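Nitrate transport protein (Parabacteroides distasonis, PDB 3HN0) probably acts as the solute-binding component of an ABC transporter, capturing a small ligand outside the cytoplasmic membrane and handing it over for import. Local coordinates at residues T85-E90 with T167-H172; Y100-G105 with R146-E151; V89-L94 with R159-L164; L179-T184 with M255-L260. One frame throughout, in Å; residues are numbered along the deposited sequence.

Contact 1 of 4, residues T85-E90 with T167-H172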
loop_
_atom_site.group_PDB
_atom_site.type_symbol
_atom_site.label_atom_id
_atom_site.label_comp_id
_atom_site.label_asym_id
_atom_site.label_seq_id
_atom_site.Cartn_x
_atom_site.Cartn_y
_atom_site.Cartn_z
ATOM N N THR A 85 0.689 0.194 -12.177
ATOM C CA THR A 85 0.329 0.465 -13.540
ATOM C C THR A 85 0.564 1.871 -14.039
ATOM O O THR A 85 0.592 2.084 -15.252
ATOM C CB THR A 85 -1.148 0.060 -13.826
ATOM O OG1 THR A 85 -2.020 0.921 -13.147
ATOM C CG2 THR A 85 -1.426 -1.326 -13.356
ATOM N N LEU A 86 0.697 2.841 -13.136
ATOM C CA LEU A 86 0.760 4.221 -13.584
ATOM C C LEU A 86 1.842 5.009 -12.853
ATOM O O LEU A 86 1.890 5.072 -11.623
ATOM C CB LEU A 86 -0.613 4.872 -13.442
ATOM C CG LEU A 86 -0.802 6.107 -14.306
ATOM C CD1 LEU A 86 -0.811 5.697 -15.831
ATOM C CD2 LEU A 86 -2.064 6.840 -13.884
ATOM N N TYR A 87 2.733 5.598 -13.662
ATOM C CA TYR A 87 3.789 6.422 -13.158
ATOM C C TYR A 87 3.880 7.755 -13.863
ATOM O O TYR A 87 3.554 7.865 -15.030
ATOM C CB TYR A 87 5.118 5.672 -13.284
ATOM C CG TYR A 87 5.230 4.484 -12.403
ATOM C CD1 TYR A 87 4.699 3.243 -12.803
ATOM C CD2 TYR A 87 5.858 4.559 -11.146
ATOM C CE1 TYR A 87 4.782 2.115 -11.983
ATOM C CE2 TYR A 87 5.920 3.422 -10.330
ATOM C CZ TYR A 87 5.397 2.213 -10.758
ATOM O OH TYR A 87 5.484 1.092 -9.953
ATOM N N LEU A 88 4.274 8.804 -13.147
ATOM C CA LEU A 88 4.476 10.109 -13.765
ATOM C C LEU A 88 5.930 10.257 -14.158
ATOM O O LEU A 88 6.818 10.034 -13.325
ATOM C CB LEU A 88 4.146 11.196 -12.751
ATOM C CG LEU A 88 4.301 12.671 -13.127
ATOM C CD1 LEU A 88 3.382 13.044 -14.277
ATOM C CD2 LEU A 88 4.021 13.482 -11.851
ATOM N N VAL A 89 6.181 10.695 -15.387
ATOM C CA VAL A 89 7.528 10.955 -15.865
ATOM C C VAL A 89 7.645 12.418 -16.305
ATOM O O VAL A 89 6.688 13.004 -16.797
ATOM C CB VAL A 89 7.912 10.016 -17.033
ATOM C CG1 VAL A 89 7.937 8.569 -16.559
ATOM C CG2 VAL A 89 6.932 10.156 -18.261
ATOM N N GLU A 90 8.818 12.986 -16.100
ATOM C CA GLU A 90 9.072 14.363 -16.465
ATOM C C GLU A 90 10.484 14.480 -17.009
ATOM O O GLU A 90 11.400 13.771 -16.557
ATOM C CB GLU A 90 8.851 15.311 -15.260
ATOM C CG GLU A 90 7.598 15.006 -14.434
ATOM C CD GLU A 90 7.272 16.074 -13.394
ATOM O OE1 GLU A 90 7.120 17.258 -13.784
ATOM O OE2 GLU A 90 7.135 15.723 -12.193
ATOM N N THR A 167 8.959 10.672 -11.606
ATOM C CA THR A 167 8.836 11.631 -10.519
ATOM C C THR A 167 7.747 11.271 -9.517
ATOM O O THR A 167 7.748 11.823 -8.418
ATOM C CB THR A 167 8.594 13.051 -11.062
ATOM O OG1 THR A 167 7.354 13.119 -11.778
ATOM C CG2 THR A 167 9.773 13.468 -11.994
ATOM N N ALA A 168 6.836 10.372 -9.864
ATOM C CA ALA A 168 5.802 9.942 -8.897
ATOM C C ALA A 168 5.231 8.604 -9.263
ATOM O O ALA A 168 5.173 8.231 -10.450
ATOM C CB ALA A 168 4.673 11.001 -8.841
ATOM N N ASP A 169 4.733 7.916 -8.240
ATOM C CA ASP A 169 4.022 6.668 -8.345
ATOM C C ASP A 169 2.563 7.007 -8.150
ATOM O O ASP A 169 2.213 7.555 -7.108
ATOM C CB ASP A 169 4.594 5.785 -7.245
ATOM C CG ASP A 169 3.906 4.428 -7.117
ATOM O OD1 ASP A 169 2.754 4.287 -7.532
ATOM O OD2 ASP A 169 4.539 3.498 -6.558
ATOM N N LEU A 170 1.735 6.722 -9.142
ATOM C CA LEU A 170 0.322 7.119 -9.123
ATOM C C LEU A 170 -0.626 5.995 -8.728
ATOM O O LEU A 170 -1.843 6.056 -8.985
ATOM C CB LEU A 170 -0.071 7.727 -10.487
ATOM C CG LEU A 170 0.129 9.234 -10.558
ATOM C CD1 LEU A 170 1.538 9.620 -10.136
ATOM C CD2 LEU A 170 -0.220 9.730 -11.958
ATOM N N ASN A 171 -0.076 4.968 -8.100
ATOM C CA ASN A 171 -0.828 3.758 -7.828
ATOM C C ASN A 171 -1.429 3.632 -6.422
ATOM O O ASN A 171 -1.970 2.581 -6.086
ATOM C CB ASN A 171 0.015 2.506 -8.121
ATOM C CG ASN A 171 0.524 2.456 -9.558
ATOM O OD1 ASN A 171 -0.255 2.361 -10.486
ATOM N ND2 ASN A 171 1.837 2.596 -9.726
ATOM N N HIS A 172 -1.362 4.686 -5.612
ATOM C CA HIS A 172 -1.770 4.571 -4.216
ATOM C C HIS A 172 -2.835 5.565 -3.840
ATOM O O HIS A 172 -2.792 6.723 -4.244
ATOM C CB HIS A 172 -0.559 4.735 -3.280
ATOM C CG HIS A 172 0.603 3.879 -3.636
ATOM N ND1 HIS A 172 0.723 2.565 -3.228
ATOM C CD2 HIS A 172 1.723 4.161 -4.337
ATOM C CE1 HIS A 172 1.864 2.072 -3.688
ATOM N NE2 HIS A 172 2.480 3.015 -4.375
HETATM O O HOH W 1 3.941 0.916 -7.142
#

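Contact 2 of 4, residues Y100-G105 with R146-E151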
loop_
_atom_site.group_PDB
_atom_site.type_symbol
_atom_site.label_atom_id
_atom_site.label_comp_id
_atom_site.label_asym_id
_atom_site.label_seq_id
_atom_site.Cartn_x
_atom_site.Cartn_y
_atom_site.Cartn_z
ATOM N N TYR A 100 0.591 15.023 -20.335
ATOM C CA TYR A 100 -0.108 14.246 -21.330
ATOM C C TYR A 100 -0.594 12.957 -20.724
ATOM O O TYR A 100 0.194 12.216 -20.120
ATOM C CB TYR A 100 0.783 13.953 -22.526
ATOM C CG TYR A 100 0.950 15.127 -23.440
ATOM C CD1 TYR A 100 1.778 16.176 -23.103
ATOM C CD2 TYR A 100 0.252 15.199 -24.652
ATOM C CE1 TYR A 100 1.923 17.304 -23.970
ATOM C CE2 TYR A 100 0.408 16.267 -25.510
ATOM C CZ TYR A 100 1.237 17.310 -25.163
ATOM O OH TYR A 100 1.373 18.388 -26.019
ATOM N N VAL A 101 -1.881 12.676 -20.954
ATOM C CA VAL A 101 -2.579 11.551 -20.369
ATOM C C VAL A 101 -3.271 10.744 -21.470
ATOM O O VAL A 101 -3.978 11.301 -22.311
ATOM C CB VAL A 101 -3.656 12.086 -19.345
ATOM C CG1 VAL A 101 -4.414 10.949 -18.732
ATOM C CG2 VAL A 101 -2.992 12.967 -18.277
ATOM N N PHE A 102 -3.045 9.442 -21.474
ATOM C CA PHE A 102 -3.713 8.558 -22.397
ATOM C C PHE A 102 -5.038 8.044 -21.745
ATOM O O PHE A 102 -5.288 8.249 -20.567
ATOM C CB PHE A 102 -2.786 7.410 -22.801
ATOM C CG PHE A 102 -2.441 6.478 -21.666
ATOM C CD1 PHE A 102 -1.368 6.766 -20.796
ATOM C CD2 PHE A 102 -3.168 5.315 -21.456
ATOM C CE1 PHE A 102 -1.062 5.918 -19.735
ATOM C CE2 PHE A 102 -2.840 4.450 -20.408
ATOM C CZ PHE A 102 -1.802 4.771 -19.529
ATOM N N GLY A 103 -5.890 7.416 -22.542
ATOM C CA GLY A 103 -7.136 6.847 -22.033
ATOM C C GLY A 103 -8.095 7.820 -21.374
ATOM O O GLY A 103 -8.698 7.517 -20.334
ATOM N N ASN A 104 -8.277 8.984 -21.997
ATOM C CA ASN A 104 -9.251 9.947 -21.541
ATOM C C ASN A 104 -10.555 9.267 -21.120
ATOM O O ASN A 104 -11.062 8.453 -21.864
ATOM C CB ASN A 104 -9.570 10.983 -22.629
ATOM C CG ASN A 104 -10.651 11.949 -22.189
ATOM O OD1 ASN A 104 -11.834 11.760 -22.494
ATOM N ND2 ASN A 104 -10.267 12.947 -21.421
ATOM N N GLY A 105 -11.057 9.615 -19.934
ATOM C CA GLY A 105 -12.278 9.067 -19.377
ATOM C C GLY A 105 -12.217 7.707 -18.704
ATOM O O GLY A 105 -13.258 7.208 -18.239
ATOM N N ARG A 146 6.021 15.904 -19.997
ATOM C CA ARG A 146 5.473 15.386 -18.751
ATOM C C ARG A 146 4.310 14.505 -19.155
ATOM O O ARG A 146 3.510 14.906 -20.002
ATOM C CB ARG A 146 5.111 16.600 -17.880
ATOM C CG ARG A 146 4.216 16.428 -16.703
ATOM C CD ARG A 146 3.900 17.835 -16.091
ATOM N NE ARG A 146 4.960 18.300 -15.212
ATOM C CZ ARG A 146 5.058 19.539 -14.725
ATOM N NH1 ARG A 146 4.169 20.466 -15.043
ATOM N NH2 ARG A 146 6.051 19.851 -13.909
ATOM N N ALA A 147 4.263 13.289 -18.585
ATOM C CA ALA A 147 3.283 12.314 -18.965
ATOM C C ALA A 147 3.101 11.257 -17.902
ATOM O O ALA A 147 3.882 11.153 -16.964
ATOM C CB ALA A 147 3.701 11.650 -20.311
ATOM N N VAL A 148 2.017 10.514 -18.069
ATOM C CA VAL A 148 1.813 9.303 -17.311
ATOM C C VAL A 148 1.932 8.101 -18.232
ATOM O O VAL A 148 1.445 8.122 -19.359
ATOM C CB VAL A 148 0.473 9.285 -16.567
ATOM C CG1 VAL A 148 0.503 10.267 -15.385
ATOM C CG2 VAL A 148 -0.660 9.540 -17.505
ATOM N N LEU A 149 2.601 7.059 -17.729
ATOM C CA LEU A 149 2.846 5.811 -18.481
ATOM C C LEU A 149 2.869 4.604 -17.558
ATOM O O LEU A 149 3.241 4.702 -16.415
ATOM C CB LEU A 149 4.197 5.864 -19.229
ATOM C CG LEU A 149 4.308 6.789 -20.428
ATOM C CD1 LEU A 149 5.791 6.864 -20.903
ATOM C CD2 LEU A 149 3.418 6.430 -21.585
ATOM N N GLY A 150 2.558 3.448 -18.136
ATOM C CA GLY A 150 2.807 2.133 -17.538
ATOM C C GLY A 150 3.699 1.318 -18.470
ATOM O O GLY A 150 4.078 1.778 -19.535
ATOM N N GLU A 151 4.035 0.106 -18.055
ATOM C CA GLU A 151 4.984 -0.724 -18.769
ATOM C C GLU A 151 4.337 -1.400 -19.951
ATOM O O GLU A 151 3.187 -1.719 -19.863
ATOM C CB GLU A 151 5.536 -1.747 -17.811
ATOM C CG GLU A 151 6.348 -1.103 -16.670
ATOM C CD GLU A 151 7.655 -0.523 -17.138
ATOM O OE1 GLU A 151 8.001 -0.579 -18.355
ATOM O OE2 GLU A 151 8.355 0.005 -16.284
#

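Contact 3 of 4, residues V89-L94 with R159-L164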
loop_
_atom_site.group_PDB
_atom_site.type_symbol
_atom_site.label_atom_id
_atom_site.label_comp_id
_atom_site.label_asym_id
_atom_site.label_seq_id
_atom_site.Cartn_x
_atom_site.Cartn_y
_atom_site.Cartn_z
ATOM N N VAL A 89 6.181 10.695 -15.387
ATOM C CA VAL A 89 7.528 10.955 -15.865
ATOM C C VAL A 89 7.645 12.418 -16.305
ATOM O O VAL A 89 6.688 13.004 -16.797
ATOM C CB VAL A 89 7.912 10.016 -17.033
ATOM C CG1 VAL A 89 7.937 8.569 -16.559
ATOM C CG2 VAL A 89 6.932 10.156 -18.261
ATOM N N GLU A 90 8.818 12.986 -16.100
ATOM C CA GLU A 90 9.072 14.363 -16.465
ATOM C C GLU A 90 10.484 14.480 -17.009
ATOM O O GLU A 90 11.400 13.771 -16.557
ATOM C CB GLU A 90 8.851 15.311 -15.260
ATOM C CG GLU A 90 7.598 15.006 -14.434
ATOM C CD GLU A 90 7.272 16.074 -13.394
ATOM O OE1 GLU A 90 7.120 17.258 -13.784
ATOM O OE2 GLU A 90 7.135 15.723 -12.193
ATOM N N LYS A 91 10.640 15.375 -17.977
ATOM C CA LYS A 91 11.942 15.726 -18.513
ATOM C C LYS A 91 12.498 16.901 -17.749
ATOM O O LYS A 91 11.741 17.748 -17.286
ATOM C CB LYS A 91 11.828 16.117 -19.979
ATOM C CG LYS A 91 11.699 14.935 -20.871
ATOM C CD LYS A 91 11.616 15.285 -22.350
ATOM C CE LYS A 91 12.905 15.916 -22.888
ATOM N NZ LYS A 91 13.406 15.260 -24.124
ATOM N N THR A 92 13.829 16.917 -17.625
ATOM C CA THR A 92 14.594 18.064 -17.125
ATOM C C THR A 92 15.539 18.535 -18.236
ATOM O O THR A 92 16.343 17.736 -18.735
ATOM C CB THR A 92 15.457 17.685 -15.902
ATOM O OG1 THR A 92 14.656 16.923 -14.996
ATOM C CG2 THR A 92 16.002 18.941 -15.191
ATOM N N PRO A 93 15.434 19.814 -18.640
ATOM C CA PRO A 93 14.503 20.829 -18.145
ATOM C C PRO A 93 13.080 20.634 -18.638
ATOM O O PRO A 93 12.841 19.971 -19.665
ATOM C CB PRO A 93 15.074 22.143 -18.706
ATOM C CG PRO A 93 15.832 21.733 -19.927
ATOM C CD PRO A 93 16.414 20.385 -19.590
ATOM N N LEU A 94 12.146 21.220 -17.895
ATOM C CA LEU A 94 10.745 21.196 -18.262
ATOM C C LEU A 94 10.442 22.404 -19.147
ATOM O O LEU A 94 10.363 23.543 -18.673
ATOM C CB LEU A 94 9.881 21.214 -17.010
ATOM C CG LEU A 94 8.389 21.053 -17.273
ATOM C CD1 LEU A 94 8.067 19.586 -17.510
ATOM C CD2 LEU A 94 7.590 21.625 -16.109
ATOM N N ARG A 159 14.455 4.495 -21.491
ATOM C CA ARG A 159 15.634 4.028 -22.215
ATOM C C ARG A 159 15.982 5.022 -23.332
ATOM O O ARG A 159 17.122 5.439 -23.506
ATOM C CB ARG A 159 15.305 2.660 -22.821
ATOM C CG ARG A 159 16.467 1.854 -23.350
ATOM C CD ARG A 159 16.115 0.355 -23.350
ATOM N NE ARG A 159 15.264 0.001 -24.484
ATOM C CZ ARG A 159 13.987 -0.367 -24.408
ATOM N NH1 ARG A 159 13.354 -0.471 -23.220
ATOM N NH2 ARG A 159 13.366 -0.665 -25.546
ATOM N N LYS A 160 14.964 5.383 -24.103
ATOM C CA LYS A 160 15.228 6.153 -25.325
ATOM C C LYS A 160 15.392 7.651 -25.106
ATOM O O LYS A 160 15.875 8.335 -25.978
ATOM C CB LYS A 160 14.135 5.858 -26.376
ATOM C CG LYS A 160 14.198 4.414 -26.925
ATOM C CD LYS A 160 13.113 4.147 -27.991
ATOM C CE LYS A 160 13.304 4.969 -29.267
ATOM N NZ LYS A 160 12.192 4.814 -30.295
ATOM N N ASP A 161 15.029 8.138 -23.930
ATOM C CA ASP A 161 15.317 9.496 -23.562
ATOM C C ASP A 161 15.910 9.450 -22.184
ATOM O O ASP A 161 15.190 9.390 -21.165
ATOM C CB ASP A 161 14.056 10.365 -23.553
ATOM C CG ASP A 161 14.379 11.837 -23.334
ATOM O OD1 ASP A 161 15.458 12.154 -22.766
ATOM O OD2 ASP A 161 13.563 12.683 -23.747
ATOM N N SER A 162 17.233 9.506 -22.138
ATOM C CA SER A 162 17.913 9.330 -20.878
ATOM C C SER A 162 17.830 10.501 -19.924
ATOM O O SER A 162 18.312 10.361 -18.801
ATOM C CB SER A 162 19.376 8.926 -21.112
ATOM O OG SER A 162 20.102 10.042 -21.536
ATOM N N SER A 163 17.260 11.625 -20.388
ATOM C CA SER A 163 16.870 12.772 -19.565
ATOM C C SER A 163 15.594 12.518 -18.715
ATOM O O SER A 163 15.446 13.085 -17.648
ATOM C CB SER A 163 16.714 14.043 -20.425
ATOM O OG SER A 163 15.421 14.258 -21.001
ATOM N N LEU A 164 14.742 11.606 -19.172
ATOM C CA LEU A 164 13.419 11.402 -18.603
ATOM C C LEU A 164 13.601 10.710 -17.258
ATOM O O LEU A 164 14.448 9.841 -17.133
ATOM C CB LEU A 164 12.571 10.509 -19.538
ATOM C CG LEU A 164 11.094 10.470 -19.267
ATOM C CD1 LEU A 164 10.407 11.861 -19.553
ATOM C CD2 LEU A 164 10.476 9.288 -20.091
HETATM O O HOH W 2 13.817 14.643 -15.227
#

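Contact 4 of 4, residues L179-T184 with M255-L260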
loop_
_atom_site.group_PDB
_atom_site.type_symbol
_atom_site.label_atom_id
_atom_site.label_comp_id
_atom_site.label_asym_id
_atom_site.label_seq_id
_atom_site.Cartn_x
_atom_site.Cartn_y
_atom_site.Cartn_z
ATOM N N LEU A 179 -0.112 -0.979 -0.683
ATOM C CA LEU A 179 -0.714 -1.931 -1.636
ATOM C C LEU A 179 -1.110 -1.217 -2.924
ATOM O O LEU A 179 -0.808 -1.689 -4.017
ATOM C CB LEU A 179 -1.942 -2.653 -1.053
ATOM C CG LEU A 179 -2.684 -3.618 -1.992
ATOM C CD1 LEU A 179 -1.780 -4.740 -2.402
ATOM C CD2 LEU A 179 -4.006 -4.208 -1.412
ATOM N N GLY A 180 -1.744 -0.068 -2.800
ATOM C CA GLY A 180 -2.286 0.585 -4.006
ATOM C C GLY A 180 -3.530 -0.017 -4.618
ATOM O O GLY A 180 -4.118 -0.971 -4.111
ATOM N N PHE A 181 -3.975 0.604 -5.711
ATOM C CA PHE A 181 -5.290 0.345 -6.235
ATOM C C PHE A 181 -5.434 -1.009 -6.937
ATOM O O PHE A 181 -4.613 -1.376 -7.719
ATOM C CB PHE A 181 -5.680 1.397 -7.283
ATOM C CG PHE A 181 -5.674 2.814 -6.781
ATOM C CD1 PHE A 181 -6.596 3.242 -5.851
ATOM C CD2 PHE A 181 -4.767 3.726 -7.285
ATOM C CE1 PHE A 181 -6.619 4.561 -5.429
ATOM C CE2 PHE A 181 -4.781 5.035 -6.857
ATOM C CZ PHE A 181 -5.689 5.448 -5.925
ATOM N N ALA A 182 -6.555 -1.680 -6.715
ATOM C CA ALA A 182 -6.882 -2.883 -7.448
ATOM C C ALA A 182 -7.485 -2.480 -8.813
ATOM O O ALA A 182 -8.698 -2.508 -9.015
ATOM C CB ALA A 182 -7.789 -3.778 -6.620
ATOM N N GLN A 183 -6.621 -2.118 -9.756
ATOM C CA GLN A 183 -7.066 -1.543 -11.055
ATOM C C GLN A 183 -7.272 -2.573 -12.130
ATOM O O GLN A 183 -7.841 -2.246 -13.151
ATOM C CB GLN A 183 -6.053 -0.533 -11.663
ATOM C CG GLN A 183 -5.414 0.346 -10.739
ATOM C CD GLN A 183 -4.572 1.351 -11.416
ATOM O OE1 GLN A 183 -4.846 1.750 -12.567
ATOM N NE2 GLN A 183 -3.532 1.776 -10.730
ATOM N N THR A 184 -6.788 -3.799 -11.908
ATOM C CA THR A 184 -6.839 -4.856 -12.881
ATOM C C THR A 184 -7.586 -6.064 -12.320
ATOM O O THR A 184 -7.363 -6.450 -11.159
ATOM C CB THR A 184 -5.438 -5.282 -13.262
ATOM O OG1 THR A 184 -4.715 -4.148 -13.754
ATOM C CG2 THR A 184 -5.480 -6.400 -14.306
HETATM N N MSE A 255 -13.222 -2.178 -3.667
HETATM C CA MSE A 255 -14.376 -1.288 -3.518
HETATM C C MSE A 255 -13.930 0.150 -3.304
HETATM O O MSE A 255 -14.564 1.086 -3.808
HETATM C CB MSE A 255 -15.270 -1.748 -2.380
HETATM C CG MSE A 255 -15.808 -3.152 -2.585
HETATM SE SE MSE A 255 -16.938 -3.293 -4.191
HETATM C CE MSE A 255 -18.305 -2.325 -3.526
ATOM N N GLY A 256 -12.822 0.357 -2.585
ATOM C CA GLY A 256 -12.247 1.713 -2.509
ATOM C C GLY A 256 -11.845 2.333 -3.835
ATOM O O GLY A 256 -12.094 3.525 -4.084
ATOM N N PHE A 257 -11.189 1.568 -4.689
ATOM C CA PHE A 257 -10.870 1.990 -6.041
ATOM C C PHE A 257 -12.132 2.328 -6.852
ATOM O O PHE A 257 -12.212 3.405 -7.398
ATOM C CB PHE A 257 -10.031 0.945 -6.791
ATOM C CG PHE A 257 -9.900 1.206 -8.234
ATOM C CD1 PHE A 257 -9.065 2.206 -8.730
ATOM C CD2 PHE A 257 -10.626 0.444 -9.153
ATOM C CE1 PHE A 257 -8.911 2.426 -10.077
ATOM C CE2 PHE A 257 -10.536 0.698 -10.503
ATOM C CZ PHE A 257 -9.669 1.683 -11.000
ATOM N N LEU A 258 -13.121 1.430 -6.857
ATOM C CA LEU A 258 -14.359 1.638 -7.615
ATOM C C LEU A 258 -15.106 2.892 -7.125
ATOM O O LEU A 258 -15.583 3.679 -7.933
ATOM C CB LEU A 258 -15.255 0.380 -7.605
ATOM C CG LEU A 258 -14.681 -0.764 -8.470
ATOM C CD1 LEU A 258 -15.500 -2.066 -8.314
ATOM C CD2 LEU A 258 -14.563 -0.393 -9.959
ATOM N N ARG A 259 -15.131 3.100 -5.809
ATOM C CA ARG A 259 -15.721 4.276 -5.229
ATOM C C ARG A 259 -15.041 5.532 -5.696
ATOM O O ARG A 259 -15.704 6.531 -6.004
ATOM C CB ARG A 259 -15.657 4.194 -3.704
ATOM C CG ARG A 259 -16.463 5.232 -2.967
ATOM C CD ARG A 259 -16.598 4.873 -1.452
ATOM N NE ARG A 259 -17.251 3.563 -1.248
ATOM C CZ ARG A 259 -16.663 2.441 -0.799
ATOM N NH1 ARG A 259 -15.372 2.402 -0.450
ATOM N NH2 ARG A 259 -17.387 1.332 -0.676
ATOM N N LEU A 260 -13.704 5.511 -5.734
ATOM C CA LEU A 260 -12.952 6.651 -6.233
ATOM C C LEU A 260 -13.325 6.955 -7.689
ATOM O O LEU A 260 -13.621 8.098 -8.042
ATOM C CB LEU A 260 -11.444 6.385 -6.061
ATOM C CG LEU A 260 -10.452 7.480 -6.443
ATOM C CD1 LEU A 260 -9.063 7.200 -5.826
ATOM C CD2 LEU A 260 -10.383 7.586 -7.955
#

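Contact 1 of 4, residues T85-E90 with T167-H172
Asn171 OD1 collects two backbone N-H groups at the point where residues 85-90 enter their strand: Thr85 N and Leu86 N each lie 2.9 Å from it. The Leu86 N-H comes in the carbonyl plane on a lone pair, while the Thr85 N-H approaches from above, 47° out of plane. With CG beside its own backbone N (chi1 -57°), the amide stands across Tyr87, its ND2 over one ring face near the rim, the two planes 73° apart. Asp169 OD1 holds the amide in turn: it accepts Asn171 N at 3.0 Å, closing an Asx turn, and Asn171 ND2 from above the carboxylate plane at 2.9 Å. Asp169 OD2 takes His172 NE2 and a water that also reaches Tyr87 OH, which bonds Arg239 O as well.

Further along, strands 87-90 and 165-169 run antiparallel with a classic beta bulge. Thr167 N bonds Leu88 O at 2.8 Å, and Ala168 N adds a weak bond to the same oxygen. On the face of Leu88 and Ala168, Leu86 and Leu170 join them; Leu88 CB sits 4.0 Å from both Ala168 CB and Leu170 CD1. Thr167 OG1 donates to the anti lone pair of Glu90 OE2, 2.6 Å away in this conformer; OE1 pairs with Arg146. Where the strand pairing ends, the Asn171 amide thus stands in for a backbone carbonyl, and its bond to Asp169 probably limits how far it can turn.

Contact 2 of 4, residues Y100-G105 with R146-E151
Tyr100 starts the contact with its backbone: Tyr100 N donates to Arg146 O over 2.9 Å. The same Arg146 O lies in plane at the edge of the Tyr100 ring, near CD1. Tyr100 O then accepts Val148 N at 3.2 Å, with the CA-H of Ala147 also turned to it (Ala147 CA to Tyr100 O 3.3 Å). The two bonds flank Ala147 and make a single bridge, the chains heading the same way. Strand 99-100 also pairs with 125-126, and 146-149 is an outer strand of the three-stranded sheet built on 87-90, so this bridge ties the two small sheets together in one lobe of the protein.

Val101 comes next and meets Val148 methyl to methyl, CG1 to CG2 at 4.2 Å, in the conformer given for Val148; Val101 also touches Leu125 and Asp109. At Phe102 the chain has moved off the strand, but the ring swings back. Its CG is wedged between the backbone N and carbonyl carbon (chi1 66°), which brings the ring edge to Val148 O, 3.4 Å from Phe102 CE1. That oxygen is buried and has no hydrogen-bonding partner in the model, so weakly polar ring C-H groups are what it faces here. Phe102 CE1 also passes 4.1 Å from Leu149 CA, while Pro108 and Ile135, on helices 107-119 and 132-141, also touch the Phe102 side chain.

Contact 3 of 4, residues V89-L94 with R159-L164
A tight turn just after helix 153-160 meets residues 89-92 of the chain that continues from strand 87-90, with Asp161, Ser163 and Leu164 meeting Val89 and Lys91. The turn is type I from Asp161 to Leu164, closed by Leu164 N on Asp161 O, and an Asx turn sits inside it. Asp161 OD1 accepts Ser163 N at 3.0 Å and, in the conformer given, Ser163 OG at 2.7 Å, both from the same face of the carboxylate. The other oxygen meets Lys91: Lys91 NZ bonds Asp161 OD2 at 2.6 Å on its syn lone pair, a salt bridge. The lysine reaches it by turning about its CG-CD bond (chi3 66°) and again about CD-CE, so that its chain crosses the aspartate at about a right angle and Lys91 CE passes 3.6 Å from Ser163 OG. An asparagine here would probably leave the Lys91 ammonium without its counter-charge and weaken the tie between turn and lysine.

Beside the polar groups, Leu164 CD1 packs 3.6 Å from Lys91 CG, crosswise to the lysine chain, and Leu164 CG comes 3.9 Å from Val89 CB. Leu154 touches Val89 and Ala157 touches Leu164, extending the apolar patch. A water donates to Glu90 O at 2.9 Å and weakly to Ser163 O, linking the two backbones. One carboxylate therefore does two jobs, one oxygen shaping its own turn and the other fastening that turn to Lys91, and its ionised form is likely to be favoured by the nearby ammonium.

Contact 4 of 4, residues L179-T184 with M255-L260
Phe181 and Phe257 join the chain segment that leads into strand 184-188 of the large mixed sheet to helix 251-264; Ala182, between Phe181 and Gln183, is the centre of an inverse gamma turn. This return of the chain from the smaller sheet to the larger one is consistent with a crossover of the two-lobed solute-binding fold.

The aromatic contact is oblique, with ring centroids of Phe181 and Phe257 5.9 Å apart and planes at 54°. Phe257 CG lies anti to the backbone N (chi1 169°), which sets the ring against the turn, where Phe257 CD1 rests 3.8 Å from Phe181 CB.

A CH-pi contact comes from the turn itself: Gln183 CA stands over one face of the Phe257 ring, 4.3 Å from its centroid and 18° off the normal. Gln183 CG follows at 4.1 Å from Phe257 CE1.

Purely apolar packing completes the set. Leu260 puts CD1 3.6 Å from Phe181 CE1 in the conformer given, its chain crossing that of Phe181 at about a right angle. Met62 and Ile63 of helix 62-70 and Thr107 of helix 107-119 also touch Phe257. A serine at Phe257 would probably open a gap between turn and helix and leave the Phe181 ring freer to shift.

Among polar atoms, Ala182 O is buried with no hydrogen-bonding partner in the model, and lies 3.5 Å from Phe257 CD2.

Contacts 1, 2 and 3 cluster on one side of the chain's centre, their own centres about 10 to 15 Å apart, and all reach the antiparallel sheet of strands 146-149, 87-90 and 165-169. Contacts 1 and 3 share Val89 and Glu90; contact 2 is nested along the chain inside the loops both close, and Arg146 pairs with Glu90 to tie it to them. Contact 4 follows in series, about 15 Å centre to centre from contact 1 and about 29 Å from contact 3. Asn171 O and Phe181 N probably bond, linking contact 1 to contact 4, so the end of the small-sheet region lies against the segment entering the seven-stranded sheet, consistent with a two-lobed binding protein.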